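Local coordinates for protein putative mandelate racemase (Salmonella typhimurium, PDB 2O56) that is of unproven function but binds magnesium as a member of the enolase superfamily and is probably a hydro-lyase, at residues A[147-159]-A[200-212]. Numbering follows the deposited sequence.
Sequences KDMLTEPEQYAQA and LGYDRMAAIRDAV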
ATOM      1  N   LYS A 147      32.748  21.598 -33.461  1.00 70.46           N
ATOM      2  CA  LYS A 147      31.897  20.431 -33.705  1.00 74.81           C
ATOM      3  C   LYS A 147      32.648  19.090 -33.737  1.00 68.49           C
ATOM      4  O   LYS A 147      32.716  18.394 -34.756  1.00 67.97           O
ATOM      5  CB  LYS A 147      30.909  20.645 -34.877  1.00 79.53           C
ATOM      6  CG  LYS A 147      31.458  20.439 -36.287  1.00 81.82           C
ATOM      7  CD  LYS A 147      32.020  21.682 -36.897  1.00 85.80           C
ATOM      8  CE  LYS A 147      33.230  21.373 -37.745  1.00 88.05           C
ATOM      9  NZ  LYS A 147      33.995  22.623 -37.960  1.00 84.53           N
ATOM     10  N   ASP A 148      33.206  18.733 -32.588  1.00 55.05           N
ATOM     11  CA  ASP A 148      33.629  17.363 -32.347  1.00 53.37           C
ATOM     12  C   ASP A 148      32.440  16.415 -32.237  1.00 50.32           C
ATOM     13  O   ASP A 148      31.432  16.744 -31.620  1.00 51.53           O
ATOM     14  CB  ASP A 148      34.483  17.294 -31.087  1.00 56.69           C
ATOM     15  CG  ASP A 148      35.856  17.902 -31.282  1.00 67.50           C
ATOM     16  OD1 ASP A 148      36.115  18.458 -32.374  1.00 76.26           O
ATOM     17  OD2 ASP A 148      36.676  17.821 -30.344  1.00 68.08           O
ATOM     18  N   MET A 149      32.563  15.248 -32.860  1.00 48.25           N
ATOM     19  CA  MET A 149      31.661  14.132 -32.616  1.00 48.26           C
ATOM     20  C   MET A 149      32.495  12.940 -32.183  1.00 44.10           C
ATOM     21  O   MET A 149      32.826  12.087 -33.001  1.00 49.31           O
ATOM     22  CB  MET A 149      30.870  13.783 -33.887  1.00 47.86           C
ATOM     23  CG  MET A 149      29.988  14.905 -34.439  1.00 50.02           C
ATOM     24  SD  MET A 149      28.593  15.323 -33.386  1.00 55.21           S
ATOM     25  CE  MET A 149      27.324  14.240 -34.033  1.00 48.24           C
ATOM     26  N   LEU A 150      32.845  12.893 -30.900  1.00 41.20           N
ATOM     27  CA  LEU A 150      33.867  11.966 -30.397  1.00 36.32           C
ATOM     28  C   LEU A 150      33.364  10.531 -30.417  1.00 43.66           C
ATOM     29  O   LEU A 150      32.196  10.277 -30.105  1.00 37.15           O
ATOM     30  CB  LEU A 150      34.312  12.355 -28.972  1.00 33.81           C
ATOM     31  CG  LEU A 150      34.733  13.801 -28.696  1.00 36.91           C
ATOM     32  CD1 LEU A 150      35.167  13.940 -27.262  1.00 32.87           C
ATOM     33  CD2 LEU A 150      35.858  14.248 -29.613  1.00 36.39           C
ATOM     34  N   THR A 151      34.236   9.595 -30.805  1.00 36.58           N
ATOM     35  CA  THR A 151      33.832   8.187 -30.927  1.00 39.20           C
ATOM     36  C   THR A 151      34.650   7.225 -30.079  1.00 38.56           C
ATOM     37  O   THR A 151      34.117   6.227 -29.584  1.00 35.39           O
ATOM     38  CB  THR A 151      33.788   7.671 -32.396  1.00 42.50           C
ATOM     39  OG1 THR A 151      35.100   7.715 -32.968  1.00 42.44           O
ATOM     40  CG2 THR A 151      32.845   8.498 -33.229  1.00 29.81           C
ATOM     41  N   GLU A 152      35.940   7.514 -29.918  1.00 34.64           N
ATOM     42  CA  GLU A 152      36.871   6.558 -29.316  1.00 32.47           C
ATOM     43  C   GLU A 152      37.062   6.862 -27.837  1.00 27.73           C
ATOM     44  O   GLU A 152      37.149   8.027 -27.452  1.00 38.09           O
ATOM     45  CB  GLU A 152      38.241   6.632 -30.014  1.00 37.59           C
ATOM     46  CG  GLU A 152      38.183   6.565 -31.535  1.00 42.87           C
ATOM     47  CD  GLU A 152      37.538   5.286 -32.035  1.00 53.26           C
ATOM     48  OE1 GLU A 152      38.007   4.189 -31.639  1.00 56.16           O
ATOM     49  OE2 GLU A 152      36.558   5.383 -32.814  1.00 62.86           O
ATOM     50  N   PRO A 153      37.158   5.816 -26.998  1.00 33.36           N
ATOM     51  CA  PRO A 153      37.360   6.024 -25.559  1.00 36.78           C
ATOM     52  C   PRO A 153      38.476   7.031 -25.252  1.00 40.21           C
ATOM     53  O   PRO A 153      38.308   7.902 -24.398  1.00 36.12           O
ATOM     54  CB  PRO A 153      37.757   4.632 -25.071  1.00 32.35           C
ATOM     55  CG  PRO A 153      36.997   3.717 -25.999  1.00 34.06           C
ATOM     56  CD  PRO A 153      37.070   4.384 -27.340  1.00 32.90           C
ATOM     57  N   GLU A 154      39.594   6.915 -25.969  1.00 43.33           N
ATOM     58  CA  GLU A 154      40.749   7.809 -25.809  1.00 39.73           C
ATOM     59  C   GLU A 154      40.380   9.283 -26.017  1.00 33.74           C
ATOM     60  O   GLU A 154      40.840  10.150 -25.266  1.00 36.40           O
ATOM     61  CB  GLU A 154      41.861   7.373 -26.780  1.00 51.80           C
ATOM     62  CG  GLU A 154      42.736   8.479 -27.346  1.00 69.72           C
ATOM     63  CD  GLU A 154      43.954   8.738 -26.493  1.00 91.87           C
ATOM     64  OE1 GLU A 154      45.075   8.441 -26.960  1.00 96.03           O
ATOM     65  OE2 GLU A 154      43.794   9.233 -25.354  1.00 93.05           O
ATOM     66  N   GLN A 155      39.532   9.550 -27.016  1.00 35.30           N
ATOM     67  CA  GLN A 155      39.025  10.900 -27.285  1.00 34.78           C
ATOM     68  C   GLN A 155      38.210  11.462 -26.117  1.00 39.51           C
ATOM     69  O   GLN A 155      38.339  12.641 -25.781  1.00 37.95           O
ATOM     70  CB  GLN A 155      38.176  10.924 -28.554  1.00 31.20           C
ATOM     71  CG  GLN A 155      38.889  10.474 -29.823  1.00 42.48           C
ATOM     72  CD  GLN A 155      38.056  10.718 -31.061  1.00 46.21           C
ATOM     73  OE1 GLN A 155      38.250  11.700 -31.777  1.00 64.94           O
ATOM     74  NE2 GLN A 155      37.113   9.830 -31.318  1.00 42.61           N
ATOM     75  N   TYR A 156      37.370  10.615 -25.514  1.00 39.18           N
ATOM     76  CA  TYR A 156      36.542  11.008 -24.362  1.00 33.65           C
ATOM     77  C   TYR A 156      37.418  11.335 -23.149  1.00 33.33           C
ATOM     78  O   TYR A 156      37.233  12.369 -22.487  1.00 31.05           O
ATOM     79  CB  TYR A 156      35.518   9.899 -24.043  1.00 34.20           C
ATOM     80  CG  TYR A 156      34.306   9.874 -24.973  1.00 30.89           C
ATOM     81  CD1 TYR A 156      33.058  10.320 -24.542  1.00 41.74           C
ATOM     82  CD2 TYR A 156      34.408   9.388 -26.271  1.00 27.29           C
ATOM     83  CE1 TYR A 156      31.951  10.293 -25.388  1.00 25.31           C
ATOM     84  CE2 TYR A 156      33.312   9.365 -27.120  1.00 30.69           C
ATOM     85  CZ  TYR A 156      32.089   9.811 -26.677  1.00 29.12           C
ATOM     86  OH  TYR A 156      31.013   9.776 -27.540  1.00 31.62           O
ATOM     87  N   ALA A 157      38.399  10.472 -22.880  1.00 34.78           N
ATOM     88  CA  ALA A 157      39.406  10.721 -21.840  1.00 31.83           C
ATOM     89  C   ALA A 157      40.104  12.067 -22.033  1.00 37.94           C
ATOM     90  O   ALA A 157      40.277  12.833 -21.077  1.00 38.69           O
ATOM     91  CB  ALA A 157      40.424   9.616 -21.831  1.00 35.39           C
ATOM     92  N   GLN A 158      40.502  12.337 -23.278  1.00 40.70           N
ATOM     93  CA  GLN A 158      41.182  13.580 -23.640  1.00 39.50           C
ATOM     94  C   GLN A 158      40.328  14.818 -23.395  1.00 38.51           C
ATOM     95  O   GLN A 158      40.798  15.777 -22.787  1.00 34.46           O
ATOM     96  CB  GLN A 158      41.645  13.547 -25.101  1.00 39.25           C
ATOM     97  CG  GLN A 158      42.655  14.638 -25.453  1.00 67.65           C
ATOM     98  CD  GLN A 158      43.693  14.855 -24.362  1.00 76.18           C
ATOM     99  OE1 GLN A 158      44.512  13.972 -24.080  1.00 67.61           O
ATOM    100  NE2 GLN A 158      43.659  16.035 -23.735  1.00 56.18           N
ATOM    101  N   ALA A 159      39.077  14.798 -23.861  1.00 36.17           N
ATOM    102  CA  ALA A 159      38.181  15.944 -23.670  1.00 30.79           C
ATOM    103  C   ALA A 159      37.949  16.221 -22.178  1.00 31.57           C
ATOM    104  O   ALA A 159      37.867  17.385 -21.759  1.00 37.10           O
ATOM    105  CB  ALA A 159      36.864  15.733 -24.404  1.00 31.65           C
ATOM    106  N   LEU A 200      30.600  -0.225 -25.622  1.00 31.14           N
ATOM    107  CA  LEU A 200      31.180   1.003 -26.135  1.00 34.21           C
ATOM    108  C   LEU A 200      31.026   2.182 -25.163  1.00 40.13           C
ATOM    109  O   LEU A 200      32.011   2.821 -24.791  1.00 30.43           O
ATOM    110  CB  LEU A 200      30.560   1.346 -27.489  1.00 35.01           C
ATOM    111  CG  LEU A 200      31.111   2.569 -28.233  1.00 36.36           C
ATOM    112  CD1 LEU A 200      32.631   2.463 -28.452  1.00 32.98           C
ATOM    113  CD2 LEU A 200      30.385   2.730 -29.562  1.00 33.84           C
ATOM    114  N   GLY A 201      29.784   2.453 -24.765  1.00 35.45           N
ATOM    115  CA  GLY A 201      29.472   3.402 -23.701  1.00 26.95           C
ATOM    116  C   GLY A 201      30.274   3.184 -22.430  1.00 30.01           C
ATOM    117  O   GLY A 201      30.839   4.136 -21.896  1.00 33.19           O
ATOM    118  N   TYR A 202      30.330   1.937 -21.950  1.00 27.64           N
ATOM    119  CA  TYR A 202      31.113   1.622 -20.758  1.00 29.76           C
ATOM    120  C   TYR A 202      32.613   1.905 -20.925  1.00 34.89           C
ATOM    121  O   TYR A 202      33.260   2.413 -19.999  1.00 30.99           O
ATOM    122  CB  TYR A 202      30.947   0.154 -20.348  1.00 26.10           C
ATOM    123  CG  TYR A 202      31.888  -0.217 -19.229  1.00 36.88           C
ATOM    124  CD1 TYR A 202      31.573   0.094 -17.909  1.00 33.79           C
ATOM    125  CD2 TYR A 202      33.120  -0.834 -19.491  1.00 33.64           C
ATOM    126  CE1 TYR A 202      32.444  -0.214 -16.878  1.00 30.56           C
ATOM    127  CE2 TYR A 202      33.991  -1.132 -18.468  1.00 31.04           C
ATOM    128  CZ  TYR A 202      33.653  -0.824 -17.171  1.00 36.39           C
ATOM    129  OH  TYR A 202      34.516  -1.125 -16.147  1.00 36.17           O
ATOM    130  N   ASP A 203      33.161   1.525 -22.081  1.00 35.07           N
ATOM    131  CA  ASP A 203      34.603   1.698 -22.353  1.00 35.49           C
ATOM    132  C   ASP A 203      34.978   3.176 -22.445  1.00 31.69           C
ATOM    133  O   ASP A 203      36.007   3.590 -21.916  1.00 32.82           O
ATOM    134  CB  ASP A 203      35.007   1.002 -23.654  1.00 30.43           C
ATOM    135  CG  ASP A 203      35.018  -0.508 -23.537  1.00 34.82           C
ATOM    136  OD1 ASP A 203      35.097  -1.053 -22.406  1.00 34.77           O
ATOM    137  OD2 ASP A 203      34.931  -1.153 -24.592  1.00 37.07           O
ATOM    138  N   ARG A 204      34.141   3.971 -23.105  1.00 30.09           N
ATOM    139  CA  ARG A 204      34.325   5.422 -23.096  1.00 29.41           C
ATOM    140  C   ARG A 204      34.302   5.976 -21.665  1.00 35.34           C
ATOM    141  O   ARG A 204      35.169   6.757 -21.266  1.00 28.31           O
ATOM    142  CB  ARG A 204      33.260   6.123 -23.948  1.00 25.43           C
ATOM    143  CG  ARG A 204      33.402   5.913 -25.444  1.00 29.89           C
ATOM    144  CD  ARG A 204      32.064   6.056 -26.110  1.00 29.26           C
ATOM    145  NE  ARG A 204      32.154   6.180 -27.562  1.00 28.84           N
ATOM    146  CZ  ARG A 204      31.107   6.239 -28.377  1.00 40.70           C
ATOM    147  NH1 ARG A 204      29.874   6.167 -27.889  1.00 29.47           N
ATOM    148  NH2 ARG A 204      31.290   6.361 -29.685  1.00 31.58           N
ATOM    149  N   MET A 205      33.324   5.537 -20.883  1.00 30.72           N
ATOM    150  CA  MET A 205      33.157   6.047 -19.528  1.00 32.57           C
ATOM    151  C   MET A 205      34.318   5.621 -18.614  1.00 30.89           C
ATOM    152  O   MET A 205      34.779   6.405 -17.777  1.00 29.27           O
ATOM    153  CB  MET A 205      31.804   5.610 -18.961  1.00 30.76           C
ATOM    154  CG  MET A 205      31.418   6.316 -17.682  1.00 33.21           C
ATOM    155  SD  MET A 205      30.582   7.861 -17.980  1.00 36.45           S
ATOM    156  CE  MET A 205      29.049   7.281 -18.713  1.00 33.00           C
ATOM    157  N   ALA A 206      34.806   4.394 -18.793  1.00 33.86           N
ATOM    158  CA  ALA A 206      35.885   3.886 -17.944  1.00 30.78           C
ATOM    159  C   ALA A 206      37.213   4.552 -18.313  1.00 36.12           C
ATOM    160  O   ALA A 206      38.082   4.750 -17.452  1.00 32.73           O
ATOM    161  CB  ALA A 206      35.990   2.354 -18.075  1.00 27.30           C
ATOM    162  N   ALA A 207      37.357   4.895 -19.595  1.00 37.48           N
ATOM    163  CA  ALA A 207      38.474   5.712 -20.099  1.00 34.76           C
ATOM    164  C   ALA A 207      38.535   7.084 -19.425  1.00 38.23           C
ATOM    165  O   ALA A 207      39.592   7.531 -18.990  1.00 33.78           O
ATOM    166  CB  ALA A 207      38.361   5.872 -21.624  1.00 32.12           C
ATOM    167  N   ILE A 208      37.394   7.753 -19.327  1.00 30.22           N
ATOM    168  CA  ILE A 208      37.329   9.014 -18.580  1.00 29.55           C
ATOM    169  C   ILE A 208      37.773   8.837 -17.125  1.00 32.41           C
ATOM    170  O   ILE A 208      38.659   9.559 -16.662  1.00 36.61           O
ATOM    171  CB  ILE A 208      35.925   9.680 -18.653  1.00 30.04           C
ATOM    172  CG1 ILE A 208      35.586  10.030 -20.097  1.00 27.77           C
ATOM    173  CG2 ILE A 208      35.892  10.932 -17.777  1.00 31.67           C
ATOM    174  CD1 ILE A 208      34.125  10.423 -20.313  1.00 33.79           C
ATOM    175  N   ARG A 209      37.196   7.864 -16.417  1.00 30.93           N
ATOM    176  CA  ARG A 209      37.504   7.667 -14.992  1.00 32.34           C
ATOM    177  C   ARG A 209      38.992   7.354 -14.758  1.00 32.44           C
ATOM    178  O   ARG A 209      39.595   7.813 -13.775  1.00 32.18           O
ATOM    179  CB  ARG A 209      36.606   6.574 -14.380  1.00 27.74           C
ATOM    180  CG  ARG A 209      36.967   6.126 -12.939  1.00 29.11           C
ATOM    181  CD  ARG A 209      36.947   7.271 -11.910  1.00 35.92           C
ATOM    182  NE  ARG A 209      35.582   7.679 -11.566  1.00 29.30           N
ATOM    183  CZ  ARG A 209      35.208   8.920 -11.284  1.00 32.40           C
ATOM    184  NH1 ARG A 209      36.088   9.916 -11.298  1.00 26.54           N
ATOM    185  NH2 ARG A 209      33.928   9.170 -10.989  1.00 28.73           N
ATOM    186  N   ASP A 210      39.570   6.572 -15.668  1.00 36.25           N
ATOM    187  CA  ASP A 210      41.002   6.247 -15.634  1.00 39.31           C
ATOM    188  C   ASP A 210      41.872   7.488 -15.827  1.00 41.08           C
ATOM    189  O   ASP A 210      42.891   7.652 -15.155  1.00 46.45           O
ATOM    190  CB  ASP A 210      41.324   5.205 -16.710  1.00 37.21           C
ATOM    191  CG  ASP A 210      40.853   3.811 -16.327  1.00 55.98           C
ATOM    192  OD1 ASP A 210      40.694   3.553 -15.109  1.00 65.77           O
ATOM    193  OD2 ASP A 210      40.641   2.976 -17.242  1.00 72.46           O
ATOM    194  N   ALA A 211      41.450   8.358 -16.741  1.00 36.19           N
ATOM    195  CA  ALA A 211      42.158   9.595 -17.025  1.00 38.06           C
ATOM    196  C   ALA A 211      42.093  10.609 -15.882  1.00 43.78           C
ATOM    197  O   ALA A 211      43.115  11.172 -15.495  1.00 35.90           O
ATOM    198  CB  ALA A 211      41.658  10.213 -18.320  1.00 35.35           C
ATOM    199  N   VAL A 212      40.905  10.844 -15.332  1.00 34.59           N
ATOM    200  CA  VAL A 212      40.734  11.956 -14.405  1.00 31.51           C
ATOM    201  C   VAL A 212      41.029  11.607 -12.936  1.00 28.75           C
ATOM    202  O   VAL A 212      41.247  12.490 -12.120  1.00 39.16           O
ATOM    203  CB  VAL A 212      39.333  12.606 -14.551  1.00 31.06           C
ATOM    204  CG1 VAL A 212      39.139  13.162 -15.953  1.00 33.94           C
ATOM    205  CG2 VAL A 212      38.282  11.599 -14.239  1.00 23.95           C
TER
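The carbonyl oxygen of T151 takes two hydrogen bonds from R204, from NE and NH2 on one flank of the guanidinium: each nitrogen lies 2.8 Å from T151 O, with N-H...O angles of 147° and 143°. The oxygen sits in the guanidinium plane, but only NH2 meets it on a lone pair in the carbonyl plane; NE stands above that plane. The same arginine runs its aliphatic stem across one face of Y156. Its CG is 4.0 Å from the ring centroid, a CH-pi contact displaced toward the rim, and the chain stays extended from CG to NE, which carries the guanidinium past the ring to T151. Y156 OH then lies over one guanidinium face, 3.6 Å from R204 CZ, while L200 CG covers the opposite face.

Further along the helices, toward their C-termini, they pack through alanines and the ring of P153: P153 CB meets A207 CB at 3.7 Å, and A157 CB meets A211 CB at 3.8 Å. Their short segments approach to 7.7 Å between axes and cross at -39°, as neighbouring outer helices of the (β/α)7β-barrel, the modified TIM barrel of the enolase superfamily; strand 170-173 lies between them in sequence, and I208 and Y156 both reach its V173.

In the second shell, Y156 OH donates to L150 O, tying the ring to the loop that presents T151. R204 NH1 bonds to the carbonyls of T175 and M178, and NH2 also to that of D179.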